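Local coordinates for mevalonate kinase (Staphylococcus aureus, PDB 2X7I), which probably catalyses the ATP-dependent phosphorylation of mevalonate to 5-phosphomevalonate, an early step of the mevalonate route to isoprenoids, at residues I54-D68 and V89-S103. Sequence-based numbering, arbitrary orientation.
Sequences IKSDVYDGMLYDAPD and VTIQTNLPPSRGLGS
Lys-55 and Asp-57 reach across to Val-89, Ile-91 and Thr-93 through their backbone N and O atoms, pairing strands 54-58 and 89-93 in parallel, 13° apart. A fifth bond, Tyr-59 N to Thr-93 O (3.2 Å), carries the pairing one residue past the first strand. On the face bearing Ile-54, Ser-56 and Ile-91, the CD1 of Ile-91 meets Ile-54 CG1 at 4.0 Å and also touches the Ser-56 hydroxyl; Leu-70 of helix 70-80 packs against both isoleucines. The other face is more polar. There the Tyr-59 ring swings back alongside strand 54-58, CG lying anti to the carbonyl carbon (chi1 -77°). Its hydroxyl OH makes a weak hydrogen bond of 2.7 Å to Gln-92 OE1. Ring and amide planes stand 42° apart.

Beyond the strands, Met-62 lays its SD 3.6 Å from Pro-96 N, its CE reaching Asn-94 O. Pro-97 edges its ring between Leu-63 O and the Asp-65 carboxylate, whose OD1 comes 3.4 Å from Pro-97 CB. Two waters complete the join: one donates to both Leu-63 O and Leu-95 O, while the other donates to Asp-68 OD2 and accepts from Ser-103 OG, tying Asp-68 to the start of helix 103-119.

Backbone N atoms of Ser-98, Gly-100 and Ser-103 bind a citrate, probably from the crystallisation liquor, that marks the pocket. Strands 54-58 and 89-93 with helix 70-80 form a beta-alpha-beta unit, leading into the Pro-Pro-Ser-Arg-Gly-Leu-Gly-Ser segment, a glycine-rich loop of the GHMP kinase family, which in relatives binds the phosphates of ATP and probably does so here.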
loop_
_atom_site.group_PDB
_atom_site.type_symbol
_atom_site.label_atom_id
_atom_site.label_comp_id
_atom_site.label_asym_id
_atom_site.label_seq_id
_atom_site.Cartn_x
_atom_site.Cartn_y
_atom_site.Cartn_z
ATOM N N ILE A 54 -4.000 -23.288 7.597
ATOM C CA ILE A 54 -3.788 -21.899 7.225
ATOM C C ILE A 54 -4.676 -21.631 6.016
ATOM O O ILE A 54 -4.548 -22.288 4.989
ATOM C CB ILE A 54 -2.291 -21.590 6.948
ATOM C CG1 ILE A 54 -2.079 -20.111 6.638
ATOM C CG2 ILE A 54 -1.738 -22.431 5.804
ATOM C CD1 ILE A 54 -0.580 -19.705 6.689
ATOM N N LYS A 55 -5.609 -20.691 6.163
ATOM C CA LYS A 55 -6.556 -20.359 5.107
ATOM C C LYS A 55 -6.335 -18.927 4.645
ATOM O O LYS A 55 -6.301 -18.020 5.456
ATOM C CB LYS A 55 -7.982 -20.525 5.608
ATOM C CG LYS A 55 -9.045 -20.399 4.509
ATOM C CD LYS A 55 -10.457 -20.493 5.062
ATOM C CE LYS A 55 -11.477 -20.598 3.936
ATOM N NZ LYS A 55 -12.856 -20.867 4.435
ATOM N N SER A 56 -6.159 -18.733 3.339
ATOM C CA SER A 56 -6.003 -17.397 2.762
ATOM C C SER A 56 -7.209 -17.071 1.920
ATOM O O SER A 56 -7.458 -17.746 0.930
ATOM C CB SER A 56 -4.765 -17.324 1.885
ATOM O OG SER A 56 -3.612 -17.182 2.672
ATOM N N ASP A 57 -7.954 -16.042 2.327
ATOM C CA ASP A 57 -9.146 -15.594 1.614
ATOM C C ASP A 57 -8.776 -14.361 0.812
ATOM O O ASP A 57 -8.243 -13.389 1.365
ATOM C CB ASP A 57 -10.275 -15.212 2.581
ATOM C CG ASP A 57 -10.682 -16.341 3.520
ATOM O OD1 ASP A 57 -10.552 -17.533 3.158
ATOM O OD2 ASP A 57 -11.160 -16.015 4.631
ATOM N N VAL A 58 -9.050 -14.387 -0.485
ATOM C CA VAL A 58 -8.785 -13.219 -1.324
ATOM C C VAL A 58 -10.103 -12.698 -1.870
ATOM O O VAL A 58 -10.893 -13.440 -2.474
ATOM C CB VAL A 58 -7.767 -13.501 -2.453
ATOM C CG1 VAL A 58 -6.381 -13.659 -1.858
ATOM C CG2 VAL A 58 -8.174 -14.739 -3.278
ATOM N N TYR A 59 -10.333 -11.410 -1.619
ATOM C CA TYR A 59 -11.603 -10.776 -1.921
ATOM C C TYR A 59 -11.516 -10.154 -3.296
ATOM O O TYR A 59 -10.449 -9.700 -3.717
ATOM C CB TYR A 59 -11.977 -9.763 -0.829
ATOM C CG TYR A 59 -12.490 -10.465 0.405
ATOM C CD1 TYR A 59 -13.851 -10.529 0.689
ATOM C CD2 TYR A 59 -11.615 -11.119 1.265
ATOM C CE1 TYR A 59 -14.313 -11.197 1.813
ATOM C CE2 TYR A 59 -12.076 -11.788 2.391
ATOM C CZ TYR A 59 -13.414 -11.822 2.659
ATOM O OH TYR A 59 -13.851 -12.497 3.775
ATOM N N ASP A 60 -12.645 -10.169 -3.996
ATOM C CA ASP A 60 -12.697 -9.847 -5.412
ATOM C C ASP A 60 -11.971 -10.936 -6.232
ATOM O O ASP A 60 -11.626 -11.996 -5.689
ATOM C CB ASP A 60 -12.136 -8.448 -5.665
ATOM C CG ASP A 60 -12.666 -7.847 -6.936
ATOM O OD1 ASP A 60 -13.617 -7.022 -6.881
ATOM O OD2 ASP A 60 -12.140 -8.246 -8.000
ATOM N N GLY A 61 -11.786 -10.705 -7.533
ATOM C CA GLY A 61 -11.061 -11.649 -8.395
ATOM C C GLY A 61 -9.557 -11.386 -8.434
ATOM O O GLY A 61 -8.951 -11.400 -9.500
ATOM N N MET A 62 -8.960 -11.140 -7.274
ATOM C CA MET A 62 -7.529 -10.865 -7.187
ATOM C C MET A 62 -6.720 -12.144 -6.994
ATOM O O MET A 62 -7.199 -13.125 -6.418
ATOM C CB MET A 62 -7.234 -9.866 -6.068
ATOM C CG MET A 62 -7.786 -8.482 -6.374
ATOM S SD MET A 62 -7.507 -7.303 -5.059
ATOM C CE MET A 62 -8.898 -6.194 -5.291
ATOM N N LEU A 63 -5.496 -12.126 -7.506
ATOM C CA LEU A 63 -4.576 -13.241 -7.343
ATOM C C LEU A 63 -4.043 -13.277 -5.916
ATOM O O LEU A 63 -4.044 -12.265 -5.208
ATOM C CB LEU A 63 -3.409 -13.127 -8.322
ATOM C CG LEU A 63 -3.734 -13.016 -9.816
ATOM C CD1 LEU A 63 -2.453 -12.822 -10.607
ATOM C CD2 LEU A 63 -4.499 -14.238 -10.317
ATOM N N TYR A 64 -3.602 -14.463 -5.509
ATOM C CA TYR A 64 -2.890 -14.634 -4.261
ATOM C C TYR A 64 -1.493 -14.041 -4.412
ATOM O O TYR A 64 -0.943 -13.997 -5.516
ATOM C CB TYR A 64 -2.787 -16.114 -3.908
ATOM C CG TYR A 64 -4.126 -16.798 -3.701
ATOM C CD1 TYR A 64 -4.691 -17.568 -4.703
ATOM C CD2 TYR A 64 -4.814 -16.675 -2.503
ATOM C CE1 TYR A 64 -5.903 -18.191 -4.528
ATOM C CE2 TYR A 64 -6.027 -17.311 -2.311
ATOM C CZ TYR A 64 -6.569 -18.066 -3.327
ATOM O OH TYR A 64 -7.787 -18.693 -3.159
ATOM N N ASP A 65 -0.939 -13.559 -3.305
ATOM C CA ASP A 65 0.406 -13.006 -3.295
ATOM C C ASP A 65 1.405 -14.137 -3.081
ATOM O O ASP A 65 1.877 -14.355 -1.970
ATOM C CB ASP A 65 0.539 -11.947 -2.191
ATOM C CG ASP A 65 1.842 -11.195 -2.265
ATOM O OD1 ASP A 65 2.553 -11.345 -3.274
ATOM O OD2 ASP A 65 2.169 -10.461 -1.309
ATOM N N ALA A 66 1.707 -14.858 -4.154
ATOM C CA ALA A 66 2.544 -16.048 -4.065
ATOM C C ALA A 66 3.939 -15.784 -3.484
ATOM O O ALA A 66 4.432 -16.618 -2.744
ATOM C CB ALA A 66 2.651 -16.730 -5.409
ATOM N N PRO A 67 4.575 -14.639 -3.816
ATOM C CA PRO A 67 5.878 -14.298 -3.224
ATOM C C PRO A 67 5.898 -14.032 -1.708
ATOM O O PRO A 67 6.981 -13.909 -1.144
ATOM C CB PRO A 67 6.284 -13.012 -3.973
ATOM C CG PRO A 67 5.572 -13.077 -5.258
ATOM C CD PRO A 67 4.270 -13.775 -4.975
ATOM N N ASP A 68 4.731 -13.935 -1.065
ATOM C CA ASP A 68 4.656 -13.637 0.371
ATOM C C ASP A 68 4.346 -14.922 1.145
ATOM O O ASP A 68 3.209 -15.375 1.182
ATOM C CB ASP A 68 3.594 -12.566 0.639
ATOM C CG ASP A 68 3.818 -11.829 1.949
ATOM O OD1 ASP A 68 4.926 -11.888 2.509
ATOM O OD2 ASP A 68 2.883 -11.164 2.420
ATOM N N VAL A 89 -5.321 -20.714 11.277
ATOM C CA VAL A 89 -4.909 -19.364 10.914
ATOM C C VAL A 89 -5.665 -18.934 9.663
ATOM O O VAL A 89 -5.713 -19.664 8.672
ATOM C CB VAL A 89 -3.404 -19.285 10.656
ATOM C CG1 VAL A 89 -3.010 -17.866 10.261
ATOM C CG2 VAL A 89 -2.633 -19.731 11.895
ATOM N N THR A 90 -6.265 -17.750 9.735
ATOM C CA THR A 90 -7.063 -17.188 8.650
ATOM C C THR A 90 -6.515 -15.796 8.321
ATOM O O THR A 90 -6.264 -14.991 9.217
ATOM C CB THR A 90 -8.557 -17.100 9.035
ATOM O OG1 THR A 90 -9.049 -18.403 9.394
ATOM C CG2 THR A 90 -9.386 -16.569 7.872
ATOM N N ILE A 91 -6.281 -15.549 7.036
ATOM C CA ILE A 91 -5.792 -14.269 6.535
ATOM C C ILE A 91 -6.803 -13.820 5.494
ATOM O O ILE A 91 -7.141 -14.589 4.603
ATOM C CB ILE A 91 -4.393 -14.398 5.852
ATOM C CG1 ILE A 91 -3.384 -15.052 6.788
ATOM C CG2 ILE A 91 -3.843 -13.025 5.434
ATOM C CD1 ILE A 91 -2.638 -16.217 6.157
ATOM N N GLN A 92 -7.316 -12.602 5.630
ATOM C CA GLN A 92 -8.204 -12.026 4.624
ATOM C C GLN A 92 -7.522 -10.804 4.034
ATOM O O GLN A 92 -7.023 -9.976 4.775
ATOM C CB GLN A 92 -9.541 -11.596 5.239
ATOM C CG GLN A 92 -10.325 -12.683 5.954
ATOM C CD GLN A 92 -11.530 -12.124 6.689
ATOM O OE1 GLN A 92 -12.542 -11.787 6.077
ATOM N NE2 GLN A 92 -11.421 -12.008 8.004
ATOM N N THR A 93 -7.488 -10.694 2.709
ATOM C CA THR A 93 -6.908 -9.512 2.077
ATOM C C THR A 93 -7.754 -8.874 0.981
ATOM O O THR A 93 -8.345 -9.542 0.131
ATOM C CB THR A 93 -5.490 -9.758 1.509
ATOM O OG1 THR A 93 -5.081 -8.593 0.781
ATOM C CG2 THR A 93 -5.439 -10.970 0.582
ATOM N N ASN A 94 -7.719 -7.548 1.010
ATOM C CA ASN A 94 -8.374 -6.658 0.073
ATOM C C ASN A 94 -7.425 -6.194 -1.051
ATOM O O ASN A 94 -7.846 -5.515 -1.997
ATOM C CB ASN A 94 -8.796 -5.416 0.870
ATOM C CG ASN A 94 -9.807 -4.587 0.155
ATOM O OD1 ASN A 94 -10.368 -5.019 -0.854
ATOM N ND2 ASN A 94 -10.061 -3.389 0.666
ATOM N N LEU A 95 -6.147 -6.556 -0.919
ATOM C CA LEU A 95 -5.048 -5.948 -1.672
ATOM C C LEU A 95 -4.473 -6.882 -2.722
ATOM O O LEU A 95 -4.264 -8.056 -2.455
ATOM C CB LEU A 95 -3.930 -5.548 -0.714
ATOM C CG LEU A 95 -4.315 -4.491 0.315
ATOM C CD1 LEU A 95 -3.182 -4.271 1.301
ATOM C CD2 LEU A 95 -4.688 -3.205 -0.375
ATOM N N PRO A 96 -4.219 -6.365 -3.933
ATOM C CA PRO A 96 -3.594 -7.172 -4.968
ATOM C C PRO A 96 -2.096 -7.261 -4.718
ATOM O O PRO A 96 -1.521 -6.378 -4.071
ATOM C CB PRO A 96 -3.876 -6.373 -6.240
ATOM C CG PRO A 96 -3.877 -4.985 -5.796
ATOM C CD PRO A 96 -4.475 -4.993 -4.408
ATOM N N PRO A 97 -1.464 -8.326 -5.213
ATOM C CA PRO A 97 -0.033 -8.427 -5.053
ATOM C C PRO A 97 0.733 -7.542 -6.057
ATOM O O PRO A 97 0.274 -7.342 -7.198
ATOM C CB PRO A 97 0.225 -9.904 -5.323
ATOM C CG PRO A 97 -0.858 -10.285 -6.305
ATOM C CD PRO A 97 -2.030 -9.451 -5.975
ATOM N N SER A 98 1.870 -7.013 -5.597
ATOM C CA SER A 98 2.907 -6.412 -6.438
ATOM C C SER A 98 2.499 -5.108 -7.131
ATOM O O SER A 98 3.056 -4.770 -8.176
ATOM C CB SER A 98 3.411 -7.430 -7.475
ATOM O OG SER A 98 3.886 -8.600 -6.828
ATOM N N ARG A 99 1.554 -4.386 -6.539
ATOM C CA ARG A 99 1.103 -3.096 -7.053
ATOM C C ARG A 99 1.593 -1.927 -6.188
ATOM O O ARG A 99 1.149 -0.797 -6.369
ATOM C CB ARG A 99 -0.429 -3.050 -7.104
ATOM C CG ARG A 99 -1.100 -4.201 -7.844
ATOM C CD ARG A 99 -0.608 -4.392 -9.266
ATOM N NE ARG A 99 -0.798 -3.194 -10.094
ATOM C CZ ARG A 99 -0.949 -3.188 -11.419
ATOM N NH1 ARG A 99 -0.963 -4.314 -12.116
ATOM N NH2 ARG A 99 -1.104 -2.034 -12.051
ATOM N N GLY A 100 2.481 -2.202 -5.238
ATOM C CA GLY A 100 3.013 -1.165 -4.357
ATOM C C GLY A 100 2.070 -0.761 -3.237
ATOM O O GLY A 100 2.262 0.275 -2.618
ATOM N N LEU A 101 1.052 -1.576 -2.958
ATOM C CA LEU A 101 0.025 -1.201 -1.972
ATOM C C LEU A 101 0.397 -1.652 -0.549
ATOM O O LEU A 101 -0.407 -1.547 0.375
ATOM C CB LEU A 101 -1.357 -1.697 -2.409
ATOM C CG LEU A 101 -1.826 -1.131 -3.770
ATOM C CD1 LEU A 101 -2.985 -1.912 -4.355
ATOM C CD2 LEU A 101 -2.192 0.336 -3.702
ATOM N N GLY A 102 1.630 -2.129 -0.381
ATOM C CA GLY A 102 2.169 -2.451 0.930
ATOM C C GLY A 102 1.682 -3.787 1.452
ATOM O O GLY A 102 1.539 -3.976 2.662
ATOM N N SER A 103 1.453 -4.721 0.539
ATOM C CA SER A 103 0.866 -6.001 0.868
ATOM C C SER A 103 1.723 -6.836 1.825
ATOM O O SER A 103 1.230 -7.361 2.820
ATOM C CB SER A 103 0.636 -6.775 -0.421
ATOM O OG SER A 103 -0.333 -7.757 -0.232
HETATM O O HOH W 1 -4.134 -11.047 -2.906
HETATM O O HOH W 2 0.879 -10.392 0.724
#